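Local coordinates for chitinase (Thermococcus chitonophagus, PDB 5XSW), which probably hydrolyses chitin as an endochitinase, the deposited piece being part of a longer protein and holding a bound glycan in its pocket, at residues A[397-400]-A[401-405]; A[447-450]-A[451-455]; A[74-77]-A[78-82]. All coordinates share one frame; numbering follows the deposited sequence.

Overall arrangement
Interaction 3 comes first along the chain, in the N-terminal all-strand part, where it joins two antiparallel sheets. Interactions 1 and 2 follow in the largely helical part, at the starts of helices 399-412 and 449-461. Their centres are about 12 Å apart. They share the small antiparallel sheet of strands 396-397 and 447-448. Strand 447-448 runs straight into helix 449-461, and strand 396-397 leads into helix 399-412 through Thr398. Leu397, Ile402 and Phe405 of interaction 1 all pack on Phe453 of interaction 2. Interaction 3 lies about 42 and 43 Å away, centre to centre, from interactions 1 and 2. The two helix starts thus pack together, and the strand turn belongs to the separate N-terminal part.

Interaction 1: A[397-400]-A[401-405]; sequences LTWD and DIEYF
Backbone bonds Ile402 N to Thr398 O, Glu403 N to Trp399 O and Tyr404 N to Asp400 O form the first turn of helix 399-412. Thr398 and Asp401 close this turn with a capping box. Thr398 is the N-cap, and its OG1 accepts from Asp401 N at 3.3 Å. With chi1 at 66°, OG1 sits between the backbone N and the carbonyl carbon, facing the helix start. In return, Asp401 OD2 accepts from Thr398 N at 2.9 Å, with the donor above the carboxylate plane. Lys186 adds a salt bridge to OD2. Tyr187 bonds OD1, as does a glycerol probably from the crystallisation liquor. Lys186 and the protein donors would probably stabilise the negative charge of Asp401.

The apolar contacts lie on another side of the turn. Ile402 uses two branches. Its CD1 meets Leu397 CD1 at 4.0 Å, while its CG2 reaches CZ3 of Trp399 at 3.6 Å. The Trp399 side chain crosses that of Ile402 at about a right angle. Met428 and Val431 of helix 421-439 also touch the indole. CB of Glu403 lies over one indole face, offset toward the rim, in a CH-pi contact 4.3 Å from the centroid of the five-membered ring of Trp399.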
loop_
_atom_site.group_PDB
_atom_site.type_symbol
_atom_site.label_atom_id
_atom_site.label_comp_id
_atom_site.label_asym_id
_atom_site.label_seq_id
_atom_site.Cartn_x
_atom_site.Cartn_y
_atom_site.Cartn_z
ATOM N N LEU A 397 -14.324 32.470 9.451
ATOM C CA LEU A 397 -14.272 31.316 10.335
ATOM C C LEU A 397 -14.744 31.758 11.713
ATOM O O LEU A 397 -14.204 32.728 12.248
ATOM C CB LEU A 397 -12.844 30.762 10.444
ATOM C CG LEU A 397 -12.074 30.552 9.136
ATOM C CD1 LEU A 397 -10.634 30.086 9.397
ATOM C CD2 LEU A 397 -12.861 29.481 8.331
ATOM N N THR A 398 -15.665 31.003 12.306
ATOM C CA THR A 398 -16.229 31.300 13.610
ATOM C C THR A 398 -15.514 30.434 14.597
ATOM O O THR A 398 -14.787 29.484 14.205
ATOM C CB THR A 398 -17.739 30.972 13.665
ATOM O OG1 THR A 398 -17.897 29.555 13.528
ATOM C CG2 THR A 398 -18.496 31.670 12.551
ATOM N N TRP A 399 -15.745 30.680 15.882
ATOM C CA TRP A 399 -15.089 29.854 16.885
ATOM C C TRP A 399 -15.496 28.376 16.723
ATOM O O TRP A 399 -14.663 27.480 16.851
ATOM C CB TRP A 399 -15.379 30.300 18.358
ATOM C CG TRP A 399 -14.768 29.275 19.293
ATOM C CD1 TRP A 399 -15.420 28.438 20.180
ATOM C CD2 TRP A 399 -13.379 28.912 19.353
ATOM N NE1 TRP A 399 -14.505 27.598 20.795
ATOM C CE2 TRP A 399 -13.251 27.886 20.307
ATOM C CE3 TRP A 399 -12.229 29.384 18.705
ATOM C CZ2 TRP A 399 -12.046 27.321 20.606
ATOM C CZ3 TRP A 399 -11.040 28.811 18.993
ATOM C CH2 TRP A 399 -10.940 27.796 19.939
ATOM N N ASP A 400 -16.784 28.116 16.505
ATOM C CA ASP A 400 -17.260 26.752 16.275
ATOM C C ASP A 400 -16.487 26.060 15.101
ATOM O O ASP A 400 -16.168 24.892 15.200
ATOM C CB ASP A 400 -18.757 26.752 15.959
ATOM C CG ASP A 400 -19.632 26.918 17.237
ATOM O OD1 ASP A 400 -19.108 26.816 18.360
ATOM O OD2 ASP A 400 -20.840 27.082 17.106
ATOM N N ASP A 401 -16.238 26.796 14.030
ATOM C CA ASP A 401 -15.420 26.279 12.897
ATOM C C ASP A 401 -14.028 25.822 13.334
ATOM O O ASP A 401 -13.554 24.738 12.937
ATOM C CB ASP A 401 -15.241 27.356 11.825
ATOM C CG ASP A 401 -16.528 27.726 11.130
ATOM O OD1 ASP A 401 -17.488 26.914 11.129
ATOM O OD2 ASP A 401 -16.573 28.825 10.569
ATOM N N ILE A 402 -13.359 26.663 14.138
ATOM C CA ILE A 402 -11.994 26.406 14.598
ATOM C C ILE A 402 -11.975 25.233 15.553
ATOM O O ILE A 402 -11.137 24.327 15.469
ATOM C CB ILE A 402 -11.378 27.661 15.313
ATOM C CG1 ILE A 402 -11.381 28.873 14.382
ATOM C CG2 ILE A 402 -9.970 27.379 15.814
ATOM C CD1 ILE A 402 -10.556 28.764 13.171
ATOM N N GLU A 403 -12.941 25.233 16.465
ATOM C CA GLU A 403 -13.046 24.158 17.417
ATOM C C GLU A 403 -13.256 22.811 16.727
ATOM O O GLU A 403 -12.694 21.779 17.117
ATOM C CB GLU A 403 -14.223 24.455 18.386
ATOM C CG GLU A 403 -14.564 23.255 19.241
ATOM C CD GLU A 403 -13.516 22.945 20.311
ATOM O OE1 GLU A 403 -12.846 23.896 20.774
ATOM O OE2 GLU A 403 -13.361 21.749 20.699
ATOM N N TYR A 404 -14.154 22.825 15.760
ATOM C CA TYR A 404 -14.473 21.622 14.990
ATOM C C TYR A 404 -13.198 21.113 14.273
ATOM O O TYR A 404 -12.800 19.937 14.356
ATOM C CB TYR A 404 -15.580 21.969 13.977
ATOM C CG TYR A 404 -15.775 20.858 12.963
ATOM C CD1 TYR A 404 -16.125 19.568 13.361
ATOM C CD2 TYR A 404 -15.579 21.101 11.613
ATOM C CE1 TYR A 404 -16.276 18.545 12.406
ATOM C CE2 TYR A 404 -15.740 20.109 10.676
ATOM C CZ TYR A 404 -16.084 18.843 11.072
ATOM O OH TYR A 404 -16.206 17.889 10.069
ATOM N N PHE A 405 -12.547 22.034 13.582
ATOM C CA PHE A 405 -11.298 21.709 12.885
ATOM C C PHE A 405 -10.305 21.006 13.802
ATOM O O PHE A 405 -9.823 19.906 13.483
ATOM C CB PHE A 405 -10.687 22.966 12.279
ATOM C CG PHE A 405 -9.388 22.683 11.563
ATOM C CD1 PHE A 405 -9.402 22.105 10.289
ATOM C CD2 PHE A 405 -8.162 22.932 12.182
ATOM C CE1 PHE A 405 -8.202 21.791 9.637
ATOM C CE2 PHE A 405 -6.958 22.621 11.521
ATOM C CZ PHE A 405 -6.996 22.071 10.247
#

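Interaction 2: A[447-450]-A[451-455]; sequences ISYR and YDFLT
Ser448 and Asp452 clasp the start of helix 449-461, just where strand 447-448 ends. Ser448 is the N-cap: its OG accepts from Tyr451 N at 3.0 Å. Asp452, the residue after Tyr451, reaches back, and its OD2 accepts from Ser448 N at 2.8 Å. CG of Asp452 lies beside its own backbone N (chi1 -61°), which turns the carboxylate back to Ser448. That bond is nearly straight, at 172°, and uses the anti lone pair of OD2. Asp452 N completes the exchange with a bond to Ser448 O.

This polar part is tightly packed. Ile447 CB lies 3.3 Å from Asp452 OD2, and Ile447 CD1 rests near Asp452 CB. Trp442 also binds OD2, and Tyr139 binds OD1. Asp394 gives Ser448 OG a further partner.

Arg450 and Tyr451 run side by side in the same direction. The extended arginine chain passes over one face of the phenol, with CD 4.2 Å from the ring centroid in a CH-pi contact. The guanidinium is turned only 14° from the ring plane. Tyr451 OH sits over the centre of the guanidinium, 3.3 Å from Arg450 CZ. Gln161 and the carbonyl of Pro142 hold NH2.

The other side is looser. Tyr449 CD1 meets Phe453 CB at 4.1 Å, and the side chains cross obliquely. One residue on, at Leu454 and Thr455, the helix is kinked. A water donates to Arg450 O and accepts from Leu454 N at 2.9 Å.

The capping end is thus fixed by direct bonds, while at the kink a water takes the place of one. The buried carboxylate of Asp452 has three donors around it, counting Tyr139, and these would probably favour its charged form.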
loop_
_atom_site.group_PDB
_atom_site.type_symbol
_atom_site.label_atom_id
_atom_site.label_comp_id
_atom_site.label_asym_id
_atom_site.label_seq_id
_atom_site.Cartn_x
_atom_site.Cartn_y
_atom_site.Cartn_z
ATOM N N ILE A 447 -12.896 35.294 12.407
ATOM C CA ILE A 447 -11.613 35.704 11.866
ATOM C C ILE A 447 -11.619 35.391 10.346
ATOM O O ILE A 447 -12.582 34.851 9.807
ATOM C CB ILE A 447 -10.413 34.968 12.551
ATOM C CG1 ILE A 447 -10.506 33.459 12.327
ATOM C CG2 ILE A 447 -10.354 35.267 14.050
ATOM C CD1 ILE A 447 -9.313 32.706 12.857
ATOM N N SER A 448 -10.552 35.767 9.668
ATOM C CA SER A 448 -10.444 35.607 8.239
ATOM C C SER A 448 -9.578 34.372 7.909
ATOM O O SER A 448 -8.484 34.220 8.469
ATOM C CB SER A 448 -9.804 36.809 7.601
ATOM O OG SER A 448 -9.398 36.510 6.265
ATOM N N TYR A 449 -10.055 33.524 6.990
ATOM C CA TYR A 449 -9.221 32.394 6.540
ATOM C C TYR A 449 -7.936 32.949 5.900
ATOM O O TYR A 449 -6.822 32.640 6.304
ATOM C CB TYR A 449 -9.991 31.525 5.552
ATOM C CG TYR A 449 -9.071 30.480 4.943
ATOM C CD1 TYR A 449 -8.824 29.299 5.599
ATOM C CD2 TYR A 449 -8.474 30.700 3.721
ATOM C CE1 TYR A 449 -7.978 28.278 5.017
ATOM C CE2 TYR A 449 -7.615 29.710 3.120
ATOM C CZ TYR A 449 -7.404 28.527 3.782
ATOM O OH TYR A 449 -6.595 27.592 3.185
ATOM N N ARG A 450 -8.110 33.828 4.932
ATOM C CA ARG A 450 -6.965 34.370 4.207
ATOM C C ARG A 450 -5.931 35.068 5.141
ATOM O O ARG A 450 -4.720 34.799 5.072
ATOM C CB ARG A 450 -7.455 35.366 3.137
ATOM C CG ARG A 450 -6.264 35.947 2.367
ATOM C CD ARG A 450 -6.682 36.918 1.301
ATOM N NE ARG A 450 -5.563 37.783 0.948
ATOM C CZ ARG A 450 -5.601 38.683 -0.043
ATOM N NH1 ARG A 450 -6.683 38.807 -0.823
ATOM N NH2 ARG A 450 -4.544 39.442 -0.270
ATOM N N TYR A 451 -6.421 35.933 6.038
ATOM C CA TYR A 451 -5.515 36.804 6.819
ATOM C C TYR A 451 -5.082 36.207 8.144
ATOM O O TYR A 451 -3.963 36.454 8.611
ATOM C CB TYR A 451 -6.188 38.182 7.028
ATOM C CG TYR A 451 -6.352 38.940 5.728
ATOM C CD1 TYR A 451 -5.281 39.576 5.131
ATOM C CD2 TYR A 451 -7.560 38.915 5.056
ATOM C CE1 TYR A 451 -5.433 40.237 3.917
ATOM C CE2 TYR A 451 -7.720 39.569 3.847
ATOM C CZ TYR A 451 -6.660 40.218 3.286
ATOM O OH TYR A 451 -6.856 40.863 2.079
ATOM N N ASP A 452 -5.956 35.420 8.777
ATOM C CA ASP A 452 -5.699 34.972 10.135
ATOM C C ASP A 452 -5.361 33.496 10.324
ATOM O O ASP A 452 -4.818 33.114 11.362
ATOM C CB ASP A 452 -6.929 35.253 11.005
ATOM C CG ASP A 452 -7.258 36.726 11.077
ATOM O OD1 ASP A 452 -6.319 37.529 11.324
ATOM O OD2 ASP A 452 -8.433 37.067 10.872
ATOM N N PHE A 453 -5.801 32.622 9.423
ATOM C CA PHE A 453 -5.746 31.214 9.833
ATOM C C PHE A 453 -4.309 30.646 9.970
ATOM O O PHE A 453 -4.063 29.781 10.818
ATOM C CB PHE A 453 -6.612 30.310 8.873
ATOM C CG PHE A 453 -6.825 28.915 9.435
ATOM C CD1 PHE A 453 -7.516 28.737 10.609
ATOM C CD2 PHE A 453 -6.308 27.784 8.782
ATOM C CE1 PHE A 453 -7.689 27.451 11.182
ATOM C CE2 PHE A 453 -6.474 26.504 9.307
ATOM C CZ PHE A 453 -7.162 26.323 10.509
ATOM N N LEU A 454 -3.333 31.121 9.179
ATOM C CA LEU A 454 -1.973 30.634 9.410
ATOM C C LEU A 454 -1.462 30.993 10.809
ATOM O O LEU A 454 -0.743 30.209 11.445
ATOM C CB LEU A 454 -0.977 31.197 8.389
ATOM C CG LEU A 454 -1.049 30.583 6.983
ATOM C CD1 LEU A 454 0.040 31.215 6.045
ATOM C CD2 LEU A 454 -0.853 29.033 7.115
ATOM N N THR A 455 -1.870 32.163 11.295
ATOM C CA THR A 455 -1.417 32.575 12.658
ATOM C C THR A 455 -2.064 31.665 13.722
ATOM O O THR A 455 -1.412 31.197 14.656
ATOM C CB THR A 455 -1.722 34.082 12.869
ATOM O OG1 THR A 455 -0.911 34.849 11.964
ATOM C CG2 THR A 455 -1.339 34.499 14.328
HETATM O O HOH W 1 -3.685 33.008 6.997
#

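Interaction 3: A[74-77]-A[78-82]; sequences GIFH and LNTTV
Leu78 follows His77 and opens the turn between strands 75-77 and 80-89. Its backbone N donates to a water at 3.1 Å, and this water also bonds His77 ND1. The water lies in the plane of the imidazole, at its edge. Asp475 holds the other ring nitrogen, NE2. The rotation of the ring is therefore constrained from both nitrogens.

Asn79 comes next, with its CB directed away from the first strand. Its backbone angles, 56° and 48°, are left-handed and help to turn the chain.

Thr80 points back toward strand 75-77. Its OG1 donates to His77 O at 2.9 Å, from above the carbonyl plane. A second water accepts from His77 N and donates to Ile75 O. It also donates weakly to Thr80 OG1. Thr80 CG2 lies anti to its backbone N and meets Phe76 CD2 at 3.9 Å. Thr80 O approaches the edge of the same ring, near its plane.

Beyond Thr81, Val82 again points toward Phe76. Its CG2 is 3.5 Å from Phe76 CE2, and the two side chains cross at about a right angle. Leu19 and Ile35 also touch Phe76, one from each sheet.

Strand 75-77 pairs with strand 32-41, whereas strand 80-89 pairs with strand 12-21. The turn thus links two antiparallel sheets, and Asn79 and Thr80 form a G1 beta bulge opposite Asn21.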
loop_
_atom_site.group_PDB
_atom_site.type_symbol
_atom_site.label_atom_id
_atom_site.label_comp_id
_atom_site.label_asym_id
_atom_site.label_seq_id
_atom_site.Cartn_x
_atom_site.Cartn_y
_atom_site.Cartn_z
ATOM N N GLY A 74 19.329 -3.119 10.938
ATOM C CA GLY A 74 19.248 -1.675 11.004
ATOM C C GLY A 74 17.967 -1.067 11.553
ATOM O O GLY A 74 17.847 0.176 11.608
ATOM N N ILE A 75 17.001 -1.911 11.959
ATOM C CA ILE A 75 15.699 -1.406 12.419
ATOM C C ILE A 75 15.598 -1.489 13.915
ATOM O O ILE A 75 15.783 -2.561 14.476
ATOM C CB ILE A 75 14.475 -2.240 11.768
ATOM C CG1 ILE A 75 14.509 -2.150 10.232
ATOM C CG2 ILE A 75 13.161 -1.790 12.353
ATOM C CD1 ILE A 75 13.820 -3.347 9.520
ATOM N N PHE A 76 15.282 -0.384 14.565
ATOM C CA PHE A 76 15.278 -0.315 16.030
ATOM C C PHE A 76 13.924 0.087 16.578
ATOM O O PHE A 76 13.639 1.271 16.775
ATOM C CB PHE A 76 16.309 0.695 16.544
ATOM C CG PHE A 76 17.730 0.208 16.391
ATOM C CD1 PHE A 76 18.338 0.212 15.148
ATOM C CD2 PHE A 76 18.418 -0.306 17.485
ATOM C CE1 PHE A 76 19.651 -0.279 14.968
ATOM C CE2 PHE A 76 19.771 -0.780 17.340
ATOM C CZ PHE A 76 20.369 -0.767 16.071
ATOM N N HIS A 77 13.086 -0.912 16.828
ATOM C CA HIS A 77 11.804 -0.708 17.477
ATOM C C HIS A 77 12.019 -0.413 18.953
ATOM O O HIS A 77 13.138 -0.444 19.445
ATOM C CB HIS A 77 10.937 -1.969 17.281
ATOM C CG HIS A 77 10.353 -2.068 15.905
ATOM N ND1 HIS A 77 9.327 -1.244 15.490
ATOM C CD2 HIS A 77 10.664 -2.851 14.845
ATOM C CE1 HIS A 77 9.040 -1.506 14.224
ATOM N NE2 HIS A 77 9.820 -2.491 13.815
ATOM N N LEU A 78 10.941 -0.123 19.652
ATOM C CA LEU A 78 10.975 0.163 21.071
ATOM C C LEU A 78 11.787 -0.883 21.813
ATOM O O LEU A 78 11.744 -2.083 21.474
ATOM C CB LEU A 78 9.561 0.228 21.633
ATOM C CG LEU A 78 8.580 1.302 21.162
ATOM C CD1 LEU A 78 7.198 1.077 21.841
ATOM C CD2 LEU A 78 9.070 2.719 21.439
ATOM N N ASN A 79 12.602 -0.409 22.755
ATOM C CA ASN A 79 13.384 -1.298 23.617
ATOM C C ASN A 79 14.288 -2.276 22.884
ATOM O O ASN A 79 14.293 -3.456 23.191
ATOM C CB ASN A 79 12.425 -2.088 24.525
ATOM C CG ASN A 79 13.110 -2.627 25.782
ATOM O OD1 ASN A 79 14.069 -2.039 26.275
ATOM N ND2 ASN A 79 12.609 -3.743 26.302
ATOM N N THR A 80 15.051 -1.798 21.907
ATOM C CA THR A 80 15.876 -2.687 21.089
ATOM C C THR A 80 17.339 -2.215 21.267
ATOM O O THR A 80 17.584 -1.023 21.205
ATOM C CB THR A 80 15.458 -2.648 19.584
ATOM O OG1 THR A 80 14.139 -3.207 19.431
ATOM C CG2 THR A 80 16.425 -3.432 18.710
ATOM N N THR A 81 18.274 -3.130 21.513
ATOM C CA THR A 81 19.676 -2.735 21.684
ATOM C C THR A 81 20.558 -3.573 20.807
ATOM O O THR A 81 20.300 -4.767 20.623
ATOM C CB THR A 81 20.093 -2.836 23.153
ATOM O OG1 THR A 81 19.300 -1.922 23.900
ATOM C CG2 THR A 81 21.621 -2.473 23.362
ATOM N N VAL A 82 21.578 -2.947 20.206
ATOM C CA VAL A 82 22.530 -3.693 19.399
ATOM C C VAL A 82 23.966 -3.278 19.853
ATOM O O VAL A 82 24.257 -2.094 19.958
ATOM C CB VAL A 82 22.350 -3.449 17.890
ATOM C CG1 VAL A 82 23.521 -4.070 17.077
ATOM C CG2 VAL A 82 20.973 -4.014 17.383
HETATM O O HOH W 2 13.835 -3.640 16.136
HETATM O O HOH W 3 8.481 0.019 17.796
#